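Local coordinates for protein putative acetamidase/formamidase (Yersinia enterocolitica subsp. palearctica serotype O:3, PDB 5UBU) that probably hydrolyses carbon-nitrogen bonds, other than peptide bonds, in linear amides, and binds sodium ions, at residues B[168-173]-B[219-224]; B[58-63]-B[239-244]; B[9-14]-B[246-251]. All blocks are in the same frame, centred on the assembly; numbering follows the deposited sequence.

Contact 1 (B[168-173]-B[219-224]); sequences PHIGTL and GDAHAC. With NA (sodium ion), chain G; NA (sodium ion), chain H.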
loop_
_atom_site.group_PDB
_atom_site.type_symbol
_atom_site.label_atom_id
_atom_site.label_comp_id
_atom_site.label_asym_id
_atom_site.label_seq_id
_atom_site.Cartn_x
_atom_site.Cartn_y
_atom_site.Cartn_z
ATOM N N PRO B 168 18.323 -25.197 2.738
ATOM C CA PRO B 168 18.740 -24.314 1.664
ATOM C C PRO B 168 17.695 -24.102 0.569
ATOM O O PRO B 168 16.800 -24.930 0.387
ATOM C CB PRO B 168 19.955 -25.036 1.088
ATOM C CG PRO B 168 19.609 -26.474 1.263
ATOM C CD PRO B 168 18.910 -26.540 2.592
ATOM N N HIS B 169 17.817 -22.973 -0.122
ATOM C CA HIS B 169 16.933 -22.627 -1.234
ATOM C C HIS B 169 17.563 -21.504 -2.033
ATOM O O HIS B 169 18.437 -20.785 -1.541
ATOM C CB HIS B 169 15.552 -22.196 -0.754
ATOM C CG HIS B 169 15.562 -20.958 0.079
ATOM N ND1 HIS B 169 15.792 -20.987 1.438
ATOM C CD2 HIS B 169 15.362 -19.657 -0.243
ATOM C CE1 HIS B 169 15.748 -19.758 1.917
ATOM N NE2 HIS B 169 15.484 -18.930 0.919
ATOM N N ILE B 170 17.105 -21.363 -3.270
ATOM C CA ILE B 170 17.589 -20.338 -4.177
ATOM C C ILE B 170 16.749 -19.074 -4.047
ATOM O O ILE B 170 15.529 -19.110 -4.133
ATOM C CB ILE B 170 17.572 -20.857 -5.632
ATOM C CG1 ILE B 170 18.601 -21.987 -5.809
ATOM C CG2 ILE B 170 17.855 -19.738 -6.626
ATOM C CD1 ILE B 170 20.047 -21.562 -5.627
ATOM N N GLY B 171 17.427 -17.956 -3.840
ATOM C CA GLY B 171 16.774 -16.665 -3.700
ATOM C C GLY B 171 16.443 -16.051 -5.045
ATOM O O GLY B 171 15.375 -15.472 -5.203
ATOM N N THR B 172 17.360 -16.170 -6.003
ATOM C CA THR B 172 17.164 -15.621 -7.349
ATOM C C THR B 172 17.194 -16.693 -8.434
ATOM O O THR B 172 18.243 -17.238 -8.741
ATOM C CB THR B 172 18.235 -14.563 -7.720
ATOM O OG1 THR B 172 19.538 -15.162 -7.702
ATOM C CG2 THR B 172 18.203 -13.378 -6.760
ATOM N N LEU B 173 16.031 -16.987 -8.997
ATOM C CA LEU B 173 15.891 -17.959 -10.075
ATOM C C LEU B 173 15.043 -17.248 -11.124
ATOM O O LEU B 173 13.926 -16.829 -10.839
ATOM C CB LEU B 173 15.214 -19.240 -9.587
ATOM C CG LEU B 173 15.108 -20.367 -10.624
ATOM C CD1 LEU B 173 16.498 -20.799 -11.096
ATOM C CD2 LEU B 173 14.335 -21.560 -10.075
ATOM N N GLY B 219 21.165 -17.896 -8.732
ATOM C CA GLY B 219 22.094 -17.332 -7.743
ATOM C C GLY B 219 21.469 -17.075 -6.399
ATOM O O GLY B 219 20.344 -17.486 -6.150
ATOM N N ASP B 220 22.224 -16.406 -5.530
ATOM C CA ASP B 220 21.758 -16.032 -4.190
ATOM C C ASP B 220 21.214 -17.226 -3.389
ATOM O O ASP B 220 20.032 -17.298 -3.064
ATOM C CB ASP B 220 20.716 -14.903 -4.318
ATOM C CG ASP B 220 20.244 -14.350 -2.971
ATOM O OD1 ASP B 220 20.992 -14.346 -1.963
ATOM O OD2 ASP B 220 19.100 -13.876 -2.953
ATOM N N ALA B 221 22.094 -18.168 -3.084
ATOM C CA ALA B 221 21.709 -19.328 -2.302
ATOM C C ALA B 221 21.567 -18.921 -0.831
ATOM O O ALA B 221 22.340 -18.091 -0.335
ATOM C CB ALA B 221 22.751 -20.424 -2.447
ATOM N N HIS B 222 20.556 -19.474 -0.156
ATOM C CA HIS B 222 20.329 -19.209 1.269
ATOM C C HIS B 222 20.392 -20.512 2.041
ATOM O O HIS B 222 19.824 -21.503 1.612
ATOM C CB HIS B 222 18.957 -18.596 1.562
ATOM C CG HIS B 222 18.737 -17.249 0.968
ATOM N ND1 HIS B 222 17.502 -16.831 0.537
ATOM C CD2 HIS B 222 19.596 -16.243 0.690
ATOM C CE1 HIS B 222 17.599 -15.600 0.066
ATOM N NE2 HIS B 222 18.861 -15.223 0.137
ATOM N N ALA B 223 21.077 -20.506 3.181
ATOM C CA ALA B 223 21.175 -21.705 4.026
ATOM C C ALA B 223 19.877 -21.906 4.802
ATOM O O ALA B 223 19.589 -23.001 5.264
ATOM C CB ALA B 223 22.352 -21.593 4.982
ATOM N N CYS B 224 19.122 -20.821 4.948
ATOM C CA CYS B 224 17.834 -20.811 5.642
ATOM C C CYS B 224 17.230 -19.434 5.442
ATOM O O CYS B 224 17.940 -18.525 5.026
ATOM C CB CYS B 224 18.028 -21.093 7.136
ATOM S SG CYS B 224 19.265 -20.029 7.926
HETATM NA NA NA G . 19.989 -13.225 -0.281
HETATM NA NA NA H . 17.617 -12.386 -2.234
HETATM O O HOH W 1 17.283 -9.974 -0.638
#

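Contact 2 (B[58-63]-B[239-244]); sequences VDTRDA and SITTIK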
loop_
_atom_site.group_PDB
_atom_site.type_symbol
_atom_site.label_atom_id
_atom_site.label_comp_id
_atom_site.label_asym_id
_atom_site.label_seq_id
_atom_site.Cartn_x
_atom_site.Cartn_y
_atom_site.Cartn_z
ATOM N N VAL B 58 25.911 -25.896 -10.631
ATOM C CA VAL B 58 26.306 -24.491 -10.544
ATOM C C VAL B 58 27.095 -24.133 -9.281
ATOM O O VAL B 58 26.653 -24.420 -8.178
ATOM C CB VAL B 58 25.062 -23.575 -10.559
ATOM C CG1 VAL B 58 25.490 -22.114 -10.638
ATOM C CG2 VAL B 58 24.163 -23.908 -11.737
ATOM N N ASP B 59 28.253 -23.494 -9.464
ATOM C CA ASP B 59 29.087 -23.012 -8.366
ATOM C C ASP B 59 28.691 -21.548 -8.139
ATOM O O ASP B 59 29.315 -20.634 -8.673
ATOM C CB ASP B 59 30.580 -23.111 -8.707
ATOM C CG ASP B 59 31.083 -24.557 -8.803
ATOM O OD1 ASP B 59 30.377 -25.484 -8.345
ATOM O OD2 ASP B 59 32.210 -24.761 -9.313
ATOM N N THR B 60 27.642 -21.331 -7.351
ATOM C CA THR B 60 27.144 -19.976 -7.088
ATOM C C THR B 60 28.001 -19.181 -6.108
ATOM O O THR B 60 28.733 -19.747 -5.309
ATOM C CB THR B 60 25.712 -19.991 -6.498
ATOM O OG1 THR B 60 25.725 -20.566 -5.187
ATOM C CG2 THR B 60 24.755 -20.761 -7.386
ATOM N N ARG B 61 27.889 -17.862 -6.196
ATOM C CA ARG B 61 28.569 -16.939 -5.303
ATOM C C ARG B 61 27.517 -16.342 -4.371
ATOM O O ARG B 61 26.340 -16.275 -4.723
ATOM C CB ARG B 61 29.289 -15.840 -6.086
ATOM C CG ARG B 61 30.538 -16.330 -6.775
ATOM C CD ARG B 61 31.270 -15.188 -7.476
ATOM N NE ARG B 61 32.554 -15.643 -8.022
ATOM C CZ ARG B 61 33.386 -14.898 -8.751
ATOM N NH1 ARG B 61 34.521 -15.419 -9.197
ATOM N NH2 ARG B 61 33.088 -13.638 -9.051
ATOM N N ASP B 62 27.943 -15.901 -3.184
ATOM C CA ASP B 62 27.001 -15.335 -2.227
ATOM C C ASP B 62 26.460 -13.993 -2.729
ATOM O O ASP B 62 26.962 -13.438 -3.700
ATOM C CB ASP B 62 27.606 -15.246 -0.803
ATOM C CG ASP B 62 28.686 -14.153 -0.646
ATOM O OD1 ASP B 62 28.757 -13.218 -1.471
ATOM O OD2 ASP B 62 29.450 -14.196 0.359
ATOM N N ALA B 63 25.444 -13.481 -2.051
ATOM C CA ALA B 63 24.814 -12.213 -2.420
ATOM C C ALA B 63 25.747 -10.997 -2.465
ATOM O O ALA B 63 25.443 -10.016 -3.151
ATOM C CB ALA B 63 23.666 -11.926 -1.476
ATOM N N SER B 239 27.345 -21.724 -2.915
ATOM C CA SER B 239 26.898 -23.123 -2.977
ATOM C C SER B 239 27.203 -23.877 -4.249
ATOM O O SER B 239 27.590 -23.297 -5.261
ATOM C CB SER B 239 25.373 -23.173 -2.843
ATOM O OG SER B 239 24.744 -22.703 -4.032
ATOM N N ILE B 240 26.993 -25.191 -4.157
ATOM C CA ILE B 240 27.116 -26.113 -5.268
ATOM C C ILE B 240 25.670 -26.548 -5.448
ATOM O O ILE B 240 25.196 -27.458 -4.762
ATOM C CB ILE B 240 28.019 -27.328 -4.963
ATOM C CG1 ILE B 240 29.435 -26.865 -4.595
ATOM C CG2 ILE B 240 28.062 -28.260 -6.171
ATOM C CD1 ILE B 240 30.393 -27.979 -4.234
ATOM N N THR B 241 24.959 -25.855 -6.331
ATOM C CA THR B 241 23.549 -26.129 -6.606
ATOM C C THR B 241 23.434 -26.958 -7.865
ATOM O O THR B 241 23.895 -26.536 -8.923
ATOM C CB THR B 241 22.755 -24.819 -6.784
ATOM O OG1 THR B 241 22.819 -24.058 -5.571
ATOM C CG2 THR B 241 21.308 -25.099 -7.130
ATOM N N THR B 242 22.823 -28.135 -7.739
ATOM C CA THR B 242 22.617 -29.030 -8.866
ATOM C C THR B 242 21.154 -28.973 -9.277
ATOM O O THR B 242 20.268 -29.215 -8.459
ATOM C CB THR B 242 23.023 -30.479 -8.529
ATOM O OG1 THR B 242 24.414 -30.517 -8.207
ATOM C CG2 THR B 242 22.788 -31.410 -9.720
ATOM N N ILE B 243 20.914 -28.658 -10.547
ATOM C CA ILE B 243 19.559 -28.549 -11.089
ATOM C C ILE B 243 19.358 -29.398 -12.339
ATOM O O ILE B 243 20.329 -29.785 -13.002
ATOM C CB ILE B 243 19.220 -27.082 -11.455
ATOM C CG1 ILE B 243 20.178 -26.536 -12.524
ATOM C CG2 ILE B 243 19.277 -26.202 -10.219
ATOM C CD1 ILE B 243 19.889 -25.113 -12.946
ATOM N N LYS B 244 18.094 -29.701 -12.633
ATOM C CA LYS B 244 17.718 -30.446 -13.835
ATOM C C LYS B 244 16.760 -29.468 -14.523
ATOM O O LYS B 244 15.752 -29.066 -13.946
ATOM C CB LYS B 244 17.011 -31.773 -13.505
ATOM C CG LYS B 244 17.198 -32.902 -14.513
ATOM C CD LYS B 244 16.007 -33.841 -14.690
ATOM C CE LYS B 244 16.386 -35.152 -15.378
ATOM N NZ LYS B 244 15.210 -35.823 -15.996
#

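Contact 3 (B[9-14]-B[246-251]); sequences ESIMVK and DLIKNW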
loop_
_atom_site.group_PDB
_atom_site.type_symbol
_atom_site.label_atom_id
_atom_site.label_comp_id
_atom_site.label_asym_id
_atom_site.label_seq_id
_atom_site.Cartn_x
_atom_site.Cartn_y
_atom_site.Cartn_z
ATOM N N GLU B 9 4.189 -37.916 -11.479
ATOM C CA GLU B 9 2.969 -37.147 -11.722
ATOM C C GLU B 9 3.223 -35.648 -11.900
ATOM O O GLU B 9 2.281 -34.900 -12.134
ATOM C CB GLU B 9 1.958 -37.384 -10.576
ATOM C CG GLU B 9 1.439 -38.828 -10.493
ATOM C CD GLU B 9 0.636 -39.264 -11.725
ATOM O OE1 GLU B 9 0.543 -40.490 -11.983
ATOM O OE2 GLU B 9 0.101 -38.378 -12.432
ATOM N N SER B 10 4.482 -35.217 -11.799
ATOM C CA SER B 10 4.811 -33.789 -11.958
ATOM C C SER B 10 4.559 -33.309 -13.385
ATOM O O SER B 10 4.582 -34.098 -14.328
ATOM C CB SER B 10 6.273 -33.495 -11.581
ATOM O OG SER B 10 7.175 -34.099 -12.494
ATOM N N ILE B 11 4.323 -32.008 -13.524
ATOM C CA ILE B 11 4.058 -31.405 -14.825
ATOM C C ILE B 11 5.317 -31.486 -15.689
ATOM O O ILE B 11 5.236 -31.698 -16.897
ATOM C CB ILE B 11 3.535 -29.957 -14.678
ATOM C CG1 ILE B 11 2.223 -29.969 -13.869
ATOM C CG2 ILE B 11 3.307 -29.321 -16.039
ATOM C CD1 ILE B 11 1.642 -28.606 -13.559
HETATM N N MSE B 12 6.474 -31.350 -15.053
HETATM C CA MSE B 12 7.749 -31.423 -15.765
HETATM C C MSE B 12 7.974 -32.761 -16.417
HETATM O O MSE B 12 8.430 -32.830 -17.552
HETATM C CB MSE B 12 8.883 -31.186 -14.770
HETATM C CG MSE B 12 10.261 -31.231 -15.413
HETATM SE SE MSE B 12 11.563 -31.283 -13.943
HETATM C CE MSE B 12 13.234 -31.033 -14.941
ATOM N N VAL B 13 7.683 -33.836 -15.699
ATOM C CA VAL B 13 7.885 -35.173 -16.238
ATOM C C VAL B 13 6.809 -35.527 -17.262
ATOM O O VAL B 13 7.116 -36.128 -18.291
ATOM C CB VAL B 13 7.977 -36.218 -15.108
ATOM C CG1 VAL B 13 8.035 -37.644 -15.657
ATOM C CG2 VAL B 13 9.201 -35.927 -14.242
ATOM N N LYS B 14 5.563 -35.140 -16.998
ATOM C CA LYS B 14 4.466 -35.447 -17.925
ATOM C C LYS B 14 4.445 -34.634 -19.210
ATOM O O LYS B 14 3.934 -35.114 -20.218
ATOM C CB LYS B 14 3.091 -35.364 -17.244
ATOM C CG LYS B 14 2.792 -36.563 -16.353
ATOM C CD LYS B 14 1.312 -36.691 -16.017
ATOM C CE LYS B 14 0.990 -38.150 -15.710
ATOM N NZ LYS B 14 -0.430 -38.411 -15.334
ATOM N N ASP B 246 14.299 -28.613 -17.781
ATOM C CA ASP B 246 13.566 -29.232 -18.877
ATOM C C ASP B 246 12.697 -28.135 -19.511
ATOM O O ASP B 246 12.674 -26.994 -19.025
ATOM C CB ASP B 246 12.773 -30.450 -18.389
ATOM C CG ASP B 246 12.497 -31.490 -19.517
ATOM O OD1 ASP B 246 12.370 -31.112 -20.706
ATOM O OD2 ASP B 246 12.397 -32.707 -19.197
ATOM N N LEU B 247 12.021 -28.469 -20.611
ATOM C CA LEU B 247 11.222 -27.510 -21.355
ATOM C C LEU B 247 9.824 -28.023 -21.650
ATOM O O LEU B 247 9.663 -29.134 -22.151
ATOM C CB LEU B 247 11.927 -27.236 -22.680
ATOM C CG LEU B 247 11.326 -26.226 -23.658
ATOM C CD1 LEU B 247 11.358 -24.833 -23.062
ATOM C CD2 LEU B 247 12.096 -26.258 -24.960
ATOM N N ILE B 248 8.821 -27.202 -21.333
ATOM C CA ILE B 248 7.413 -27.513 -21.590
ATOM C C ILE B 248 6.993 -26.571 -22.708
ATOM O O ILE B 248 7.095 -25.356 -22.585
ATOM C CB ILE B 248 6.522 -27.326 -20.344
ATOM C CG1 ILE B 248 6.929 -28.314 -19.241
ATOM C CG2 ILE B 248 5.058 -27.542 -20.714
ATOM C CD1 ILE B 248 6.349 -27.993 -17.882
ATOM N N LYS B 249 6.518 -27.144 -23.801
ATOM C CA LYS B 249 6.137 -26.366 -24.966
ATOM C C LYS B 249 4.739 -25.787 -24.901
ATOM O O LYS B 249 3.807 -26.436 -24.439
ATOM C CB LYS B 249 6.225 -27.238 -26.223
ATOM C CG LYS B 249 7.591 -27.867 -26.490
ATOM C CD LYS B 249 8.717 -26.874 -26.765
ATOM C CE LYS B 249 8.509 -26.093 -28.060
ATOM N NZ LYS B 249 9.652 -25.197 -28.357
ATOM N N ASN B 250 4.625 -24.543 -25.358
ATOM C CA ASN B 250 3.357 -23.837 -25.486
ATOM C C ASN B 250 2.422 -23.933 -24.263
ATOM O O ASN B 250 1.326 -24.477 -24.345
ATOM C CB ASN B 250 2.675 -24.372 -26.763
ATOM C CG ASN B 250 1.518 -23.519 -27.231
ATOM O OD1 ASN B 250 1.475 -22.307 -26.998
ATOM N ND2 ASN B 250 0.587 -24.146 -27.937
ATOM N N TRP B 251 2.889 -23.407 -23.134
ATOM C CA TRP B 251 2.124 -23.370 -21.874
ATOM C C TRP B 251 2.202 -21.916 -21.424
ATOM O O TRP B 251 3.208 -21.474 -20.883
ATOM C CB TRP B 251 2.691 -24.376 -20.858
ATOM C CG TRP B 251 1.953 -24.454 -19.555
ATOM C CD1 TRP B 251 0.608 -24.367 -19.374
ATOM C CD2 TRP B 251 2.504 -24.795 -18.277
ATOM N NE1 TRP B 251 0.292 -24.544 -18.049
ATOM C CE2 TRP B 251 1.438 -24.817 -17.354
ATOM C CE3 TRP B 251 3.802 -25.066 -17.818
ATOM C CZ2 TRP B 251 1.629 -25.089 -15.989
ATOM C CZ3 TRP B 251 3.990 -25.329 -16.455
ATOM C CH2 TRP B 251 2.907 -25.344 -15.564
#

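Contact 1 (B[168-173]-B[219-224])
His-169 and His-222 are a hydrogen-bonded pair between two antiparallel strands, and their backbones bond in both directions: His-169 N to His-222 O at 3.0 Å, and His-222 N to His-169 O at 2.9 Å. Past the non-hydrogen-bonded pair Ile-170 and Ala-221 the first strand turns a corner at Gly-171, whose N still reaches Asp-220 O at 2.8 Å. Thr-172 N then meets Gly-219 O at 3.3 Å, and the return bond from Gly-219 N to Thr-172 O is weak.

These strands, 169-175 and 214-222, are neighbours in a mixed sheet that carries the metal site of this acetamidase/formamidase family member. Asp-220 bridges two sodium ions: OD1 binds one at 2.3 Å, while OD2 binds the other at 2.2 Å and is a more distant ligand of the first, so the carboxylate chelates one ion and reaches across to its neighbour. His-222 NE2 joins the first ion at 2.3 Å. Glu-236 completes the protein ligands there, and Asn-193 and Asp-195 serve the second ion, which also has a water.

Ring contacts back up this first shell. With CG placed between its backbone N and carbonyl carbon (chi1 63°), the His-169 ring swings across to the other strand, where His-222 CB sits over one face. The two ring planes stand at 74°, and His-169 NE2 comes to the edge of the His-222 ring, 2.9 Å from ND1; Gln-225 OE1 is hydrogen-bonded to the same NE2. Apolar contact occupies the opposite side of the sheet, where the CD1 end of Ile-170 meets Ala-221 CB and both side chains pack on Met-109 of strand 101-111.

Contact 2 (B[58-63]-B[239-244])
Thr-60 and Ser-239 meet through their hydroxyls, OG1 to OG at 2.6 Å, in a bond that either could donate. Ser-239 OG is gripped from a second direction within its own strand by Thr-241 OG1 at 2.8 Å, giving a short chain of three hydroxyls that spans the two segments. The Thr-60 hydroxyl gets there because it lies between its backbone N and carbonyl carbon (chi1 67°), while Thr-241 carries OG1 beside its own N, on the Ser-239 side.

Beneath the hydroxyls runs the backbone. Val-58 and Thr-241 are a hydrogen-bonded pair, Val-58 N reaching Thr-241 O at 2.7 Å and Thr-241 N reaching Val-58 O at 2.9 Å. Thr-60 N follows with a bond of 2.9 Å to Ser-239 O; the last bond of the series, from Ser-239 N to Thr-60 O, is weak. Strands 55-59 and 239-248 are thus joined antiparallel as neighbours in the large mixed sheet of the chain, with strand 101-111 on the far side of 239-248. On one face of this sheet the side chains of Asp-59 and Ile-240, the non-hydrogen-bonded pair, run alongside each other in the same direction, with Asp-59 OD1 4.1 Å from Ile-240 CG1. Val-58 and Thr-241 occupy the other face.

Further out, that second face is covered by strand 214-222: Val-58 packs on Ile-218, and both Thr-60 and Ser-239 touch Ala-221, so the hydroxyl chain is buried between two sheets. Thr-60 O has a further partner in Arg-112 NH2. Thr-241 packs on Met-109 of strand 101-111, and a backbone hydrogen bond between Ile-240 and Leu-110 ties the two strands together.

Contact 3 (B[9-14]-B[246-251])
Met-12 and Asp-246 mark the nearest approach of the two backbones, their CA atoms 7.0 Å apart, a spacing bridged by side chains alone. One partner is the short helix 11-15 near the N-terminus; the other is the end of strand 239-248 and the turn that follows it. Ser-10 is the N-cap of the helix, with OG accepting from Val-13 N at 3.3 Å and also hydrogen-bonded to Leu-7 O.

Ile-11 is the apolar residue of the helix that meets both Ile-248 and Trp-251. Its CG2 branch touches Ile-248 CD1 at 3.8 Å and rests over one face of the Trp-251 ring, 4.0 Å from CH2, the side chains crossing at about a right angle in both cases. Trp-251 has further partners: Arg-15 in a cation-pi contact and Tyr-206 of strand 203-208 edge-to-face. Met-12, present as selenomethionine, leaves the helix with CG anti to its N (chi1 -180°) and stays extended, which carries CE to within 3.5 Å of Asp-246 CB.

The methyl thus meets the methylene of the aspartate, whose carboxylate has business elsewhere. Asp-246 OD1 uses its anti lone pair for Leu-247 N at 2.7 Å and also takes the amide of Gly-18, so OD1 of this buried acid is met by two backbone N-H groups. Between the two segments the contact rests on apolar side-chain packing, while hydrogen bonds from the strand end to Val-17 and Gly-18, just after the helix, probably help fix the helix in position.

All three contacts are largely buried, but at different depths. Contact 1 lies about 6 Å from the centre of the chain, contact 2 about 12 Å and contact 3 about 19 Å, measured between centres. Contacts 1 and 2 touch: Ile-170 packs on Thr-241, where the metal-bearing sheet lies against the larger one, and Asp-220 OD1 packs on Ala-63 CB. Contacts 2 and 3 share strand 239-248, paired with a strand at its beginning and covered by a helix at its end, where Met-12 CE also touches Lys-244 O. Chemistry follows place: metal ligation with backbone pairing at the centre, hydroxyls with backbone pairing next, side-chain packing alone farthest out.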